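Local coordinates for chitinase (Thermococcus kodakarensis KOD1, PDB 5DHE), which probably binds chitin through this domain, ChBD3, one of the chitin-binding domains of a dual-catalytic-domain chitinase that hydrolyses the polysaccharide, at residues A[7-11]-A[87-91]. Sequence-based numbering, arbitrary orientation.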
ATOM      1  N   ASP A   7      -0.284  -2.588 -14.003  1.00 11.66           N
ATOM      2  CA  ASP A   7       1.011  -1.918 -13.935  1.00 13.20           C
ATOM      3  C   ASP A   7       0.989  -0.755 -12.945  1.00 12.74           C
ATOM      4  O   ASP A   7       1.876   0.107 -12.965  1.00 13.87           O
ATOM      5  CB  ASP A   7       1.454  -1.431 -15.329  1.00 16.42           C
ATOM      6  CG  ASP A   7       0.601  -0.298 -15.864  1.00 20.40           C
ATOM      7  OD1 ASP A   7      -0.471  -0.016 -15.298  1.00 17.94           O
ATOM      8  OD2 ASP A   7       1.009   0.312 -16.879  1.00 22.36           O
ATOM      9  N   ALA A   8       0.004  -0.748 -12.046  1.00  9.01           N
ATOM     10  CA  ALA A   8      -0.104   0.353 -11.099  1.00  8.45           C
ATOM     11  C   ALA A   8       0.969   0.383 -10.002  1.00 10.38           C
ATOM     12  O   ALA A   8       1.558   1.432  -9.741  1.00 10.00           O
ATOM     13  CB  ALA A   8      -1.509   0.360 -10.462  1.00  8.52           C
ATOM     14  N   PHE A   9       1.237  -0.751  -9.365  1.00  9.15           N
ATOM     15  CA  PHE A   9       2.231  -0.771  -8.280  1.00  9.23           C
ATOM     16  C   PHE A   9       3.677  -0.684  -8.742  1.00 10.45           C
ATOM     17  O   PHE A   9       4.072  -1.329  -9.717  1.00 12.96           O
ATOM     18  CB  PHE A   9       2.157  -2.075  -7.459  1.00  6.37           C
ATOM     19  CG  PHE A   9       1.109  -2.101  -6.373  1.00  7.57           C
ATOM     20  CD1 PHE A   9       1.146  -1.197  -5.322  1.00  9.71           C
ATOM     21  CD2 PHE A   9       0.151  -3.111  -6.356  1.00  9.20           C
ATOM     22  CE1 PHE A   9       0.248  -1.302  -4.258  1.00  9.66           C
ATOM     23  CE2 PHE A   9      -0.759  -3.230  -5.292  1.00  9.32           C
ATOM     24  CZ  PHE A   9      -0.706  -2.317  -4.237  1.00  9.35           C
ATOM     25  N   SER A  10       4.465   0.099  -8.013  1.00 10.51           N
ATOM     26  CA  SER A  10       5.911   0.180  -8.231  1.00 11.72           C
ATOM     27  C   SER A  10       6.408   0.234  -6.790  1.00 10.90           C
ATOM     28  O   SER A  10       6.321   1.272  -6.138  1.00 11.08           O
ATOM     29  CB  SER A  10       6.320   1.439  -8.985  1.00 11.27           C
ATOM     30  OG  SER A  10       7.722   1.385  -9.223  1.00 19.73           O
ATOM     31  N   VAL A  11       6.931  -0.894  -6.311  1.00 10.57           N
ATOM     32  CA  VAL A  11       7.353  -1.036  -4.923  1.00  9.54           C
ATOM     33  C   VAL A  11       8.833  -1.330  -4.728  1.00  8.38           C
ATOM     34  O   VAL A  11       9.411  -2.163  -5.435  1.00 13.01           O
ATOM     35  CB  VAL A  11       6.524  -2.174  -4.260  1.00  9.32           C
ATOM     36  CG1 VAL A  11       6.908  -2.359  -2.799  1.00  8.13           C
ATOM     37  CG2 VAL A  11       5.043  -1.863  -4.390  1.00 10.14           C
ATOM     38  N   ALA A  87       1.538  -9.387   1.082  1.00  9.13           N
ATOM     39  CA  ALA A  87       0.807  -8.959  -0.102  1.00  8.32           C
ATOM     40  C   ALA A  87       0.217  -7.579   0.060  1.00  6.64           C
ATOM     41  O   ALA A  87      -0.037  -7.140   1.179  1.00  8.99           O
ATOM     42  CB  ALA A  87      -0.321  -9.949  -0.407  1.00 10.45           C
ATOM     43  N   MET A  88       0.041  -6.881  -1.060  1.00  8.85           N
ATOM     44  CA  MET A  88      -0.612  -5.574  -1.026  1.00  7.96           C
ATOM     45  C   MET A  88      -1.624  -5.579  -2.149  1.00  6.71           C
ATOM     46  O   MET A  88      -1.385  -6.163  -3.210  1.00  7.90           O
ATOM     47  CB  MET A  88       0.374  -4.427  -1.217  1.00  8.59           C
ATOM     48  CG  MET A  88       1.430  -4.396  -0.150  1.00 11.26           C
ATOM     49  SD  MET A  88       2.232  -2.785  -0.111  1.00 14.78           S
ATOM     50  CE  MET A  88       3.159  -2.881  -1.529  1.00 13.55           C
ATOM     51  N   TYR A  89      -2.772  -4.957  -1.897  1.00  7.72           N
ATOM     52  CA  TYR A  89      -3.842  -4.916  -2.886  1.00  8.49           C
ATOM     53  C   TYR A  89      -4.290  -3.484  -3.129  1.00  9.34           C
ATOM     54  O   TYR A  89      -4.560  -2.745  -2.179  1.00 10.31           O
ATOM     55  CB  TYR A  89      -5.046  -5.709  -2.387  1.00  9.25           C
ATOM     56  CG  TYR A  89      -4.743  -7.126  -1.989  1.00 10.95           C
ATOM     57  CD1 TYR A  89      -4.112  -7.415  -0.781  1.00 11.52           C
ATOM     58  CD2 TYR A  89      -5.064  -8.183  -2.836  1.00 10.48           C
ATOM     59  CE1 TYR A  89      -3.805  -8.721  -0.429  1.00  9.62           C
ATOM     60  CE2 TYR A  89      -4.765  -9.482  -2.498  1.00  9.92           C
ATOM     61  CZ  TYR A  89      -4.137  -9.746  -1.297  1.00 11.73           C
ATOM     62  OH  TYR A  89      -3.833 -11.044  -0.971  1.00 12.88           O
ATOM     63  N   LEU A  90      -4.388  -3.098  -4.399  1.00  6.89           N
ATOM     64  CA  LEU A  90      -4.838  -1.747  -4.748  1.00  6.93           C
ATOM     65  C   LEU A  90      -6.282  -1.779  -5.230  1.00  7.93           C
ATOM     66  O   LEU A  90      -6.617  -2.492  -6.187  1.00  8.86           O
ATOM     67  CB  LEU A  90      -3.953  -1.142  -5.847  1.00  7.70           C
ATOM     68  CG  LEU A  90      -4.473   0.185  -6.436  1.00  5.96           C
ATOM     69  CD1 LEU A  90      -4.376   1.288  -5.389  1.00  8.59           C
ATOM     70  CD2 LEU A  90      -3.629   0.584  -7.657  1.00  8.16           C
ATOM     71  N   TYR A  91      -7.133  -1.022  -4.556  1.00  6.47           N
ATOM     72  CA  TYR A  91      -8.544  -0.939  -4.916  1.00  6.27           C
ATOM     73  C   TYR A  91      -8.882   0.496  -5.274  1.00  7.08           C
ATOM     74  O   TYR A  91      -8.455   1.456  -4.609  1.00  9.68           O
ATOM     75  CB  TYR A  91      -9.430  -1.342  -3.738  1.00  6.73           C
ATOM     76  CG  TYR A  91      -9.306  -2.786  -3.358  1.00  7.82           C
ATOM     77  CD1 TYR A  91     -10.068  -3.758  -4.000  1.00 10.76           C
ATOM     78  CD2 TYR A  91      -8.418  -3.180  -2.360  1.00  9.01           C
ATOM     79  CE1 TYR A  91      -9.946  -5.109  -3.651  1.00 11.99           C
ATOM     80  CE2 TYR A  91      -8.285  -4.512  -2.008  1.00 12.49           C
ATOM     81  CZ  TYR A  91      -9.047  -5.469  -2.653  1.00 12.43           C
ATOM     82  OH  TYR A  91      -8.918  -6.793  -2.303  1.00 15.49           O
TER
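Phe-9 lays its ring against the backbone of segment 87-91, between the bases of Met-88 and Leu-90. CZ and CE2 share the touching: CZ lies 3.8 Å from Met-88 CB and equally 3.8 Å from Leu-90 CB, CE2 comes within 3.7 Å of Met-88 O, which approaches the ring obliquely, and the ring edge, near its plane, faces Tyr-89 C at 3.9 Å from CZ. CG sits anti to the carbonyl carbon (chi1 -83°), which sends the ring across the interface between the sheets. The side chains of Phe-9 and Leu-90 run antiparallel alongside one another, and Leu-90 CD2 reaches back to Ala-8 CB at 3.5 Å. On the other flank Met-88, bent at its thioether (chi3 -73°), meets Val-11 tip to tip, with CE 3.6 Å from Val-11 CG2. An alanine in place of Phe-9 would probably open a gap against segment 87-91 and leave Met-88 CB and Leu-90 CB without the ring that packs on both. No hydrogen bond joins the segments; the axes of the short pieces 9-11 and 87-91 pass 9.9 Å apart at 146°, as expected for strands facing each other across a beta-sandwich. Strand 9-15 edges the four-stranded antiparallel sheet beside strand 18-26, whose Val-23 and Leu-25 also touch Phe-9; strand 85-92 runs in the opposing sheet between strands 34-39 and 95-99, with Val-35 touching both Phe-9 and Leu-90.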